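L-methionine gamma-lyase (Fusobacterium nucleatum subsp. nucleatum ATCC 25586, PDB 7BQW) is an enzyme of the pyridoxal-phosphate-dependent Cys/Met metabolism family that assembles from four copies of its chain. Local coordinates at residues A[313-318]-A[369-374]; A[184-189]-A[207-212]; A[103-108]-A[142-147]; A[133-138]-A[160-165]. All coordinates share one frame; numbering follows the deposited sequence.

In the fold
From the N terminus, the first contacts met along the chain are 103-108 with 142-147 (contact 3) and 133-138 with 160-165 (contact 4). Their segments alternate along the chain, so the two loops cross, and they meet directly where Asp-107 forms a salt bridge with Lys-162. Both lie at the end of the seven-stranded sheet where strands 103-107 and 128-132 sit. Contact 2 then closes a short loop between 184-189 and 207-212, which follow two neighbouring strands of the same sheet. Contact 1 comes last in series, joining 313-318 to 369-374 in the separate five-stranded sheet; Leu-161 of contact 4 packs against its Ser-313, linking the two sheet regions.

Contact 1: residues A[313-318]-A[369-374]; sequences SFELKG and DGLVRL
Phe-314 and Val-372 form an antiparallel hydrogen-bonded pair, and Ser-313 and Arg-373 the neighbouring non-hydrogen-bonded pair, on strands 313-316 and 372-374, whose axes run at 150° to each other. Phe-314 N donates a hydrogen bond to Val-372 O at 3.1 Å, and Val-372 N donates one to Phe-314 O at 2.9 Å. Beyond this pair the ladder frays: the bond from Leu-316 N to Gly-370 O is weak.

On the face shared by Phe-314 and Val-372 the two side chains lie side by side and point the same way. The CG of Phe-314 stands between the backbone N and the carbonyl carbon, and this chi1 of 62° places the ring beside Val-372. Val-372 CB sits over one face of it, 3.8 Å from the ring centroid and displaced toward the rim, a CH-pi contact. CG1 also lies against the ring, while the CG2 branch reaches Leu-316 CD1 at 3.7 Å. These are two of the central strands of the mixed five-stranded sheet, with strand 284-288 flanking one and strand 345-347 the other; helix 319-329 covers Leu-316.

On the opposite face, where Ser-313 lies, the contacts are more polar. Ser-313 OG is hydrogen-bonded to Pro-159 O, and also lies 3.2 Å from Val-372 O and 3.4 Å from Leu-371 CD1. Glu-315, bent at its second torsion (chi2 -75°), folds its carboxylate back so that OE1 comes 3.7 Å from Gly-370 CA, and its chain crosses Leu-371 at about a right angle. Its OE2 also makes a weak hydrogen bond with Tyr-288.

Contact 2: residues A[184-189]-A[207-212]; sequences DNTFAT and ATKYLN
Lys-209 meets Thr-186 through aliphatic carbon alone: Lys-209 CB lies 3.8 Å from Thr-186 CG2. That methyl is turned to the lysine by a first torsion that puts OG1 beside the backbone N (chi1 -56°), where the hydroxyl accepts from Ser-206 N. The loop carrying Thr-186 is shaped by an Asx turn, in which Asp-184 OD1 accepts from Thr-186 N at 3.2 Å. The Ser-Ala-Thr-Lys sequence that ends at Lys-209 resembles the stretch that carries the cofactor lysine in relatives of this family.

Tyr-210 comes next and supplies most of the remaining contact. Its CB is 3.5 Å from Thr-189 CG2, the two side chains crossing at about a right angle. Further out, Thr-186 O lies in the plane of the ring at its edge, 3.7 Å from Tyr-210 CD2, while Phe-187 O approaches Tyr-210 CE2 obliquely at 3.5 Å. The hydroxyl of Thr-189 is turned to its own chain, OG1 giving a bond to Ala-188 O at 2.6 Å.

Leu-211 packs on Phe-260 and His-205, and Asn-212 N closes the turn on Ala-207 O. Both loops follow adjacent parallel strands, 180-184 and 202-206. Helix 260-279 packs against both loops, with Met-264 touching Thr-189 and Tyr-210, and His-267 meeting the Tyr-210 ring edge-to-face; Met-311 of strand 311-316 touches Phe-187 and Tyr-210.

Contact 3: residues A[103-108]-A[142-147]; sequences HVVTDK and NAMKKN
His-103 presents one face of its ring to Lys-145, whose chain crosses it at about a right angle. Lys-145 CD stands over the ring centre, 3.7 Å from the centroid and only 11° off the normal, a CH-pi contact made by the aliphatic part of the lysine. At the ring edge, near its plane, His-103 CE1 points to Ala-143 O at 3.2 Å. The imidazole gets there because CG is anti to the backbone N (chi1 178°), directing the ring at the loop 142-147.

Asn-147 comes in beside the histidine backbone: its OD1 is 3.3 Å from His-103 CB, and its backbone O accepts from His-103 N at 2.8 Å, the donor lying well above the carbonyl plane. Asn-147 ND2 bonds to Gly-101 O. Further along the strand, Val-105 CG2 packs on Ala-143 CB at 4.2 Å. The contact thus lays the loop before strand 148-154 against the start of strand 103-107.

Both ring nitrogens have hydroxyl partners, ND1 with Thr-148 and NE2 with Thr-130, which fix the ring's rotation. The ammonium of Lys-145, not in contact with the ring nitrogens, would probably disfavour a positive charge on the imidazole.

Contact 4: residues A[133-138]-A[160-165]; sequences DTSNLE and NLKIVD
Lys-162 NZ forms a salt bridge with Asp-133 OD1 at 2.8 Å, arriving from above the carboxylate plane. A second salt bridge, to Asp-107 on strand 103-107, places the ammonium between two carboxylates, which would probably keep it charged. Asp-133 OD1 is gripped by two more donors: Ser-135 N at 2.7 Å, nearly along the C-O axis, which makes an Asx turn, and Ser-135 OG at 2.6 Å on the syn side, somewhat out of plane. Three donors on one oxygen hold this end of the carboxylate firmly.

In the lysine, CG anti to the backbone N (chi1 -178°) sends the chain toward the 133-138 turn, and a bend at chi3 comes before CE and NZ. Its CE packs 3.8 Å from Ser-135 CB and 3.7 Å from Thr-134 OG1. Val-164 crosses Thr-134 at about a right angle, with its CG2 branch 3.4 Å from Thr-134 OG1 and 3.6 Å from Ser-135 N. Thr-134 N, for its part, bonds to Asp-107.

Segment 133-138 turns from strand 128-132, outermost in this chain's sheet, into helix 137-141, which Asn-136 precedes as N-cap, its OD1 taking Glu-138 N in a weak bond. The partner loop runs into helix 166-171, N-capped by Asp-165. Leu-137 and Val-164 both rest on Leu-169 of that helix, while Ile-163 packs on Ile-300, Ala-301 and Gln-304 of helix 298-304 and Leu-161 packs on strand 311-316.

Contact 1: residues A[313-318]-A[369-374]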
# COMPACT_ATOMS: atom_id res chain seq x y z
N SER A 313 -15.44 -13.62 28.10
CA SER A 313 -14.96 -12.95 29.30
C SER A 313 -15.08 -13.90 30.49
O SER A 313 -15.95 -14.77 30.53
CB SER A 313 -15.75 -11.67 29.57
OG SER A 313 -14.95 -10.75 30.28
N PHE A 314 -14.20 -13.72 31.48
CA PHE A 314 -14.25 -14.62 32.61
C PHE A 314 -13.59 -14.01 33.84
O PHE A 314 -12.65 -13.22 33.72
CB PHE A 314 -13.61 -15.97 32.27
CG PHE A 314 -12.16 -15.87 31.93
CD1 PHE A 314 -11.76 -15.57 30.64
CD2 PHE A 314 -11.19 -16.13 32.88
CE1 PHE A 314 -10.42 -15.51 30.30
CE2 PHE A 314 -9.84 -16.07 32.55
CZ PHE A 314 -9.46 -15.77 31.26
N GLU A 315 -14.09 -14.40 35.00
CA GLU A 315 -13.56 -13.96 36.29
C GLU A 315 -12.45 -14.89 36.76
O GLU A 315 -12.54 -16.11 36.61
CB GLU A 315 -14.67 -13.93 37.34
CG GLU A 315 -15.52 -12.68 37.32
CD GLU A 315 -14.80 -11.48 37.93
OE1 GLU A 315 -13.79 -11.69 38.65
OE2 GLU A 315 -15.25 -10.34 37.69
N LEU A 316 -11.41 -14.30 37.33
CA LEU A 316 -10.32 -15.07 37.92
C LEU A 316 -10.54 -15.19 39.42
O LEU A 316 -11.01 -14.25 40.07
CB LEU A 316 -8.96 -14.43 37.63
CG LEU A 316 -8.30 -14.89 36.32
CD1 LEU A 316 -6.97 -14.20 36.10
CD2 LEU A 316 -8.14 -16.41 36.27
N LYS A 317 -10.20 -16.36 39.97
CA LYS A 317 -10.33 -16.54 41.41
C LYS A 317 -9.40 -15.60 42.16
O LYS A 317 -9.84 -14.85 43.04
CB LYS A 317 -10.05 -18.00 41.78
CG LYS A 317 -11.30 -18.87 41.89
CD LYS A 317 -11.10 -20.01 42.88
CE LYS A 317 -10.82 -19.51 44.31
NZ LYS A 317 -11.85 -18.55 44.84
N GLY A 318 -8.12 -15.59 41.79
CA GLY A 318 -7.11 -14.85 42.52
C GLY A 318 -7.04 -13.37 42.20
O GLY A 318 -6.02 -12.73 42.46
N ASP A 369 -11.77 -7.00 39.63
CA ASP A 369 -10.34 -7.21 39.77
C ASP A 369 -9.86 -8.45 39.03
O ASP A 369 -8.67 -8.53 38.70
CB ASP A 369 -9.97 -7.33 41.25
CG ASP A 369 -9.86 -5.97 41.92
OD1 ASP A 369 -8.88 -5.25 41.65
OD2 ASP A 369 -10.77 -5.62 42.72
N GLY A 370 -10.74 -9.40 38.77
CA GLY A 370 -10.32 -10.66 38.18
C GLY A 370 -10.74 -10.82 36.74
O GLY A 370 -10.35 -11.79 36.08
N LEU A 371 -11.51 -9.85 36.23
CA LEU A 371 -12.07 -9.95 34.89
C LEU A 371 -10.96 -9.99 33.84
O LEU A 371 -10.07 -9.14 33.82
CB LEU A 371 -13.01 -8.78 34.63
CG LEU A 371 -13.90 -8.97 33.40
CD1 LEU A 371 -14.78 -10.17 33.62
CD2 LEU A 371 -14.73 -7.74 33.06
N VAL A 372 -11.04 -10.98 32.96
CA VAL A 372 -10.13 -11.11 31.82
C VAL A 372 -10.97 -11.15 30.55
O VAL A 372 -11.97 -11.88 30.49
CB VAL A 372 -9.25 -12.36 31.93
CG1 VAL A 372 -8.30 -12.45 30.76
CG2 VAL A 372 -8.47 -12.35 33.23
N ARG A 373 -10.58 -10.36 29.55
CA ARG A 373 -11.24 -10.37 28.26
C ARG A 373 -10.39 -11.17 27.27
O ARG A 373 -9.17 -10.98 27.20
CB ARG A 373 -11.48 -8.95 27.74
CG ARG A 373 -12.22 -8.90 26.40
CD ARG A 373 -11.62 -7.89 25.38
NE ARG A 373 -10.30 -8.26 24.84
CZ ARG A 373 -9.61 -7.52 23.96
NH1 ARG A 373 -8.41 -7.91 23.52
NH2 ARG A 373 -10.14 -6.38 23.50
N LEU A 374 -11.04 -12.05 26.50
CA LEU A 374 -10.36 -12.83 25.47
C LEU A 374 -11.06 -12.65 24.13
O LEU A 374 -12.28 -12.78 24.04
CB LEU A 374 -10.32 -14.33 25.85
CG LEU A 374 -9.39 -15.27 25.06
CD1 LEU A 374 -7.93 -14.86 25.24
CD2 LEU A 374 -9.61 -16.73 25.48

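Contact 2: residues A[184-189]-A[207-212]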
# COMPACT_ATOMS: atom_id res chain seq x y z
N ASP A 184 -24.78 -0.87 17.16
CA ASP A 184 -23.38 -1.20 16.92
C ASP A 184 -23.30 -2.72 16.81
O ASP A 184 -23.30 -3.42 17.83
CB ASP A 184 -22.52 -0.65 18.05
CG ASP A 184 -21.02 -0.83 17.81
OD1 ASP A 184 -20.65 -1.70 17.00
OD2 ASP A 184 -20.22 -0.12 18.44
N ASN A 185 -23.24 -3.23 15.57
CA ASN A 185 -23.20 -4.66 15.28
C ASN A 185 -21.77 -5.21 15.12
O ASN A 185 -21.58 -6.18 14.38
CB ASN A 185 -24.04 -4.96 14.02
CG ASN A 185 -24.49 -6.44 13.94
OD1 ASN A 185 -24.73 -7.09 14.95
ND2 ASN A 185 -24.62 -6.95 12.71
N THR A 186 -20.79 -4.61 15.80
CA THR A 186 -19.38 -4.97 15.64
C THR A 186 -19.08 -6.37 16.17
O THR A 186 -18.37 -7.14 15.53
CB THR A 186 -18.48 -3.95 16.35
OG1 THR A 186 -18.73 -2.62 15.88
CG2 THR A 186 -17.01 -4.31 16.14
N PHE A 187 -19.55 -6.68 17.38
CA PHE A 187 -19.23 -7.96 18.03
C PHE A 187 -19.89 -9.12 17.31
O PHE A 187 -19.29 -10.20 17.18
CB PHE A 187 -19.71 -7.98 19.48
CG PHE A 187 -18.72 -7.45 20.46
CD1 PHE A 187 -17.82 -6.46 20.10
CD2 PHE A 187 -18.72 -7.92 21.77
CE1 PHE A 187 -16.92 -5.95 21.03
CE2 PHE A 187 -17.83 -7.43 22.70
CZ PHE A 187 -16.93 -6.44 22.33
N ALA A 188 -21.14 -8.94 16.88
CA ALA A 188 -21.91 -10.05 16.35
C ALA A 188 -21.58 -10.28 14.88
O ALA A 188 -21.55 -11.44 14.42
CB ALA A 188 -23.40 -9.78 16.54
N THR A 189 -21.29 -9.19 14.15
CA THR A 189 -21.05 -9.19 12.71
C THR A 189 -22.32 -9.64 12.00
O THR A 189 -23.22 -10.21 12.64
CB THR A 189 -19.84 -10.07 12.32
OG1 THR A 189 -20.26 -11.42 12.17
CG2 THR A 189 -18.73 -10.00 13.35
N ALA A 207 -15.26 -1.74 11.48
CA ALA A 207 -14.68 -2.71 10.55
C ALA A 207 -13.29 -3.15 10.99
O ALA A 207 -12.79 -4.15 10.48
CB ALA A 207 -14.61 -2.14 9.14
N THR A 208 -12.67 -2.41 11.91
CA THR A 208 -11.37 -2.72 12.48
C THR A 208 -11.35 -4.10 13.10
O THR A 208 -10.27 -4.69 13.28
CB THR A 208 -11.02 -1.65 13.53
OG1 THR A 208 -11.19 -0.34 12.97
CG2 THR A 208 -9.60 -1.82 14.06
N LYS A 209 -12.50 -4.63 13.46
CA LYS A 209 -12.50 -5.85 14.25
C LYS A 209 -12.65 -7.03 13.30
O LYS A 209 -11.78 -7.25 12.46
CB LYS A 209 -13.61 -5.76 15.30
CG LYS A 209 -13.21 -5.01 16.58
CD LYS A 209 -12.42 -3.73 16.34
CE LYS A 209 -11.93 -3.05 17.62
NZ LYS A 209 -12.95 -2.09 18.15
N TYR A 210 -13.79 -7.72 13.37
CA TYR A 210 -13.98 -8.97 12.64
C TYR A 210 -14.10 -8.79 11.13
O TYR A 210 -13.71 -9.68 10.37
CB TYR A 210 -15.23 -9.67 13.16
CG TYR A 210 -15.10 -10.29 14.53
CD1 TYR A 210 -14.27 -11.39 14.74
CD2 TYR A 210 -15.86 -9.82 15.60
CE1 TYR A 210 -14.18 -11.99 16.01
CE2 TYR A 210 -15.77 -10.40 16.86
CZ TYR A 210 -14.93 -11.49 17.06
OH TYR A 210 -14.86 -12.06 18.30
N LEU A 211 -14.72 -7.69 10.67
CA LEU A 211 -15.06 -7.62 9.25
C LEU A 211 -13.81 -7.55 8.39
O LEU A 211 -13.68 -8.28 7.40
CB LEU A 211 -15.97 -6.43 8.96
CG LEU A 211 -17.46 -6.48 9.36
CD1 LEU A 211 -18.15 -5.08 9.16
CD2 LEU A 211 -18.22 -7.59 8.62
N ASN A 212 -12.89 -6.67 8.74
CA ASN A 212 -11.57 -6.73 8.13
C ASN A 212 -10.81 -7.97 8.61
O ASN A 212 -10.27 -8.72 7.80
CB ASN A 212 -10.76 -5.48 8.44
CG ASN A 212 -9.34 -5.62 8.01
OD1 ASN A 212 -9.08 -5.80 6.84
ND2 ASN A 212 -8.41 -5.58 8.96

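Contact 3: residues A[103-108]-A[142-147]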
# COMPACT_ATOMS: atom_id res chain seq x y z
N HIS A 103 -32.83 14.53 22.18
CA HIS A 103 -32.59 13.63 23.31
C HIS A 103 -32.10 12.27 22.78
O HIS A 103 -32.53 11.82 21.71
CB HIS A 103 -33.88 13.48 24.14
CG HIS A 103 -33.77 12.54 25.30
ND1 HIS A 103 -34.56 11.41 25.42
CD2 HIS A 103 -32.97 12.56 26.40
CE1 HIS A 103 -34.25 10.78 26.54
NE2 HIS A 103 -33.29 11.45 27.15
N VAL A 104 -31.21 11.64 23.55
CA VAL A 104 -30.59 10.37 23.19
C VAL A 104 -30.72 9.39 24.35
O VAL A 104 -30.32 9.71 25.48
CB VAL A 104 -29.10 10.54 22.83
CG1 VAL A 104 -28.38 9.15 22.85
CG2 VAL A 104 -28.96 11.21 21.47
N VAL A 105 -31.22 8.19 24.08
CA VAL A 105 -31.25 7.11 25.07
C VAL A 105 -30.23 6.06 24.66
O VAL A 105 -30.23 5.58 23.52
CB VAL A 105 -32.65 6.49 25.22
CG1 VAL A 105 -32.59 5.27 26.15
CG2 VAL A 105 -33.63 7.52 25.76
N THR A 106 -29.35 5.71 25.60
CA THR A 106 -28.36 4.66 25.40
C THR A 106 -28.10 3.98 26.74
O THR A 106 -28.77 4.25 27.74
CB THR A 106 -27.09 5.24 24.76
OG1 THR A 106 -26.33 4.17 24.19
CG2 THR A 106 -26.26 5.97 25.80
N ASP A 107 -27.11 3.10 26.75
CA ASP A 107 -26.83 2.24 27.89
C ASP A 107 -25.79 2.87 28.81
O ASP A 107 -24.89 3.59 28.37
CB ASP A 107 -26.35 0.88 27.40
CG ASP A 107 -26.62 -0.22 28.38
OD1 ASP A 107 -25.80 -0.42 29.30
OD2 ASP A 107 -27.66 -0.88 28.25
N LYS A 108 -25.90 2.56 30.11
CA LYS A 108 -24.90 2.99 31.08
C LYS A 108 -23.50 2.46 30.74
O LYS A 108 -22.50 3.14 31.00
CB LYS A 108 -25.33 2.56 32.49
CG LYS A 108 -26.16 1.27 32.53
CD LYS A 108 -26.03 0.52 33.86
CE LYS A 108 -24.82 -0.42 33.88
NZ LYS A 108 -24.90 -1.52 32.86
N ASN A 142 -39.79 4.30 29.67
CA ASN A 142 -40.06 5.48 30.46
C ASN A 142 -38.93 6.48 30.45
O ASN A 142 -39.11 7.60 30.93
CB ASN A 142 -40.40 5.08 31.89
CG ASN A 142 -41.72 4.33 31.97
OD1 ASN A 142 -41.75 3.12 32.18
ND2 ASN A 142 -42.81 5.06 31.76
N ALA A 143 -37.76 6.11 29.91
CA ALA A 143 -36.70 7.06 29.62
C ALA A 143 -36.98 7.88 28.38
O ALA A 143 -36.22 8.80 28.08
CB ALA A 143 -35.36 6.34 29.45
N MET A 144 -38.05 7.58 27.67
CA MET A 144 -38.30 8.17 26.37
C MET A 144 -39.21 9.38 26.45
O MET A 144 -40.13 9.44 27.27
CB MET A 144 -38.87 7.12 25.42
CG MET A 144 -37.79 6.12 25.08
SD MET A 144 -37.88 5.46 23.44
CE MET A 144 -38.27 6.90 22.45
N LYS A 145 -38.94 10.33 25.55
CA LYS A 145 -39.47 11.69 25.55
C LYS A 145 -39.89 12.03 24.13
O LYS A 145 -39.57 11.33 23.17
CB LYS A 145 -38.41 12.69 26.05
CG LYS A 145 -38.02 12.52 27.50
CD LYS A 145 -36.68 13.16 27.92
CE LYS A 145 -36.41 14.54 27.28
NZ LYS A 145 -37.57 15.49 27.34
N LYS A 146 -40.62 13.14 23.98
CA LYS A 146 -41.00 13.57 22.64
C LYS A 146 -39.79 13.87 21.78
O LYS A 146 -39.81 13.59 20.58
CB LYS A 146 -41.87 14.82 22.69
CG LYS A 146 -42.81 14.89 23.84
CD LYS A 146 -44.25 14.71 23.38
CE LYS A 146 -45.15 14.41 24.56
NZ LYS A 146 -45.21 13.02 25.03
N ASN A 147 -38.76 14.48 22.38
CA ASN A 147 -37.60 14.93 21.63
C ASN A 147 -36.52 13.85 21.53
O ASN A 147 -35.39 14.16 21.11
CB ASN A 147 -37.05 16.25 22.22
CG ASN A 147 -36.32 16.07 23.58
OD1 ASN A 147 -36.65 15.19 24.37
ND2 ASN A 147 -35.33 16.94 23.84

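Contact 4: residues A[133-138]-A[160-165]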
# COMPACT_ATOMS: atom_id res chain seq x y z
N ASP A 133 -30.39 1.01 31.75
CA ASP A 133 -30.14 -0.39 31.46
C ASP A 133 -31.01 -0.78 30.28
O ASP A 133 -32.24 -0.91 30.42
CB ASP A 133 -30.42 -1.28 32.66
CG ASP A 133 -30.02 -2.73 32.42
OD1 ASP A 133 -29.95 -3.13 31.23
OD2 ASP A 133 -29.78 -3.47 33.40
N THR A 134 -30.39 -0.95 29.11
CA THR A 134 -31.15 -1.31 27.93
C THR A 134 -31.68 -2.74 27.99
O THR A 134 -32.61 -3.07 27.26
CB THR A 134 -30.32 -1.11 26.66
OG1 THR A 134 -29.04 -1.74 26.80
CG2 THR A 134 -30.12 0.36 26.40
N SER A 135 -31.12 -3.59 28.86
CA SER A 135 -31.69 -4.93 28.99
C SER A 135 -33.07 -4.87 29.63
O SER A 135 -33.94 -5.69 29.30
CB SER A 135 -30.75 -5.84 29.77
OG SER A 135 -30.80 -5.58 31.16
N ASN A 136 -33.31 -3.89 30.50
CA ASN A 136 -34.62 -3.66 31.09
C ASN A 136 -35.50 -2.95 30.07
O ASN A 136 -35.27 -1.78 29.74
CB ASN A 136 -34.49 -2.82 32.36
CG ASN A 136 -35.79 -2.71 33.12
OD1 ASN A 136 -36.88 -2.92 32.57
ND2 ASN A 136 -35.70 -2.40 34.41
N LEU A 137 -36.55 -3.64 29.60
CA LEU A 137 -37.38 -3.11 28.51
C LEU A 137 -38.13 -1.84 28.94
O LEU A 137 -38.16 -0.85 28.20
CB LEU A 137 -38.36 -4.18 28.04
CG LEU A 137 -37.89 -5.17 26.96
CD1 LEU A 137 -37.31 -4.43 25.76
CD2 LEU A 137 -36.88 -6.15 27.53
N GLU A 138 -38.73 -1.85 30.13
CA GLU A 138 -39.55 -0.71 30.54
C GLU A 138 -38.68 0.47 30.95
O GLU A 138 -39.05 1.63 30.69
CB GLU A 138 -40.49 -1.12 31.68
CG GLU A 138 -41.78 -1.79 31.20
CD GLU A 138 -42.55 -0.94 30.19
OE1 GLU A 138 -42.37 -1.12 28.96
OE2 GLU A 138 -43.33 -0.07 30.64
N ASN A 160 -19.15 -7.77 30.03
CA ASN A 160 -19.74 -9.05 30.41
C ASN A 160 -20.62 -9.62 29.31
O ASN A 160 -21.45 -10.50 29.57
CB ASN A 160 -20.55 -8.92 31.71
CG ASN A 160 -19.87 -8.03 32.75
OD1 ASN A 160 -18.86 -8.40 33.34
ND2 ASN A 160 -20.45 -6.86 32.99
N LEU A 161 -20.48 -9.11 28.08
CA LEU A 161 -21.31 -9.50 26.94
C LEU A 161 -22.79 -9.43 27.27
O LEU A 161 -23.55 -10.38 27.06
CB LEU A 161 -20.90 -10.87 26.42
CG LEU A 161 -19.43 -10.86 26.03
CD1 LEU A 161 -18.66 -11.74 26.96
CD2 LEU A 161 -19.27 -11.29 24.60
N LYS A 162 -23.21 -8.29 27.81
CA LYS A 162 -24.63 -8.02 27.95
C LYS A 162 -25.35 -8.19 26.62
O LYS A 162 -24.93 -7.63 25.59
CB LYS A 162 -24.85 -6.60 28.50
CG LYS A 162 -26.31 -6.23 28.75
CD LYS A 162 -26.39 -5.05 29.73
CE LYS A 162 -27.42 -4.02 29.29
NZ LYS A 162 -27.34 -2.80 30.14
N ILE A 163 -26.38 -9.01 26.63
CA ILE A 163 -27.30 -9.18 25.52
C ILE A 163 -28.49 -8.28 25.78
O ILE A 163 -28.78 -7.91 26.93
CB ILE A 163 -27.72 -10.66 25.35
CG1 ILE A 163 -26.48 -11.52 25.11
CG2 ILE A 163 -28.70 -10.84 24.18
CD1 ILE A 163 -25.78 -11.21 23.80
N VAL A 164 -29.18 -7.91 24.71
CA VAL A 164 -30.25 -6.92 24.70
C VAL A 164 -31.14 -7.20 23.50
O VAL A 164 -30.66 -7.32 22.36
CB VAL A 164 -29.65 -5.50 24.70
CG1 VAL A 164 -30.58 -4.49 24.06
CG2 VAL A 164 -29.29 -5.08 26.10
N ASP A 165 -32.45 -7.32 23.74
CA ASP A 165 -33.41 -7.77 22.73
C ASP A 165 -33.66 -6.65 21.73
O ASP A 165 -34.42 -5.73 22.01
CB ASP A 165 -34.70 -8.22 23.40
CG ASP A 165 -35.68 -8.88 22.44
OD1 ASP A 165 -35.88 -8.38 21.31
OD2 ASP A 165 -36.28 -9.91 22.82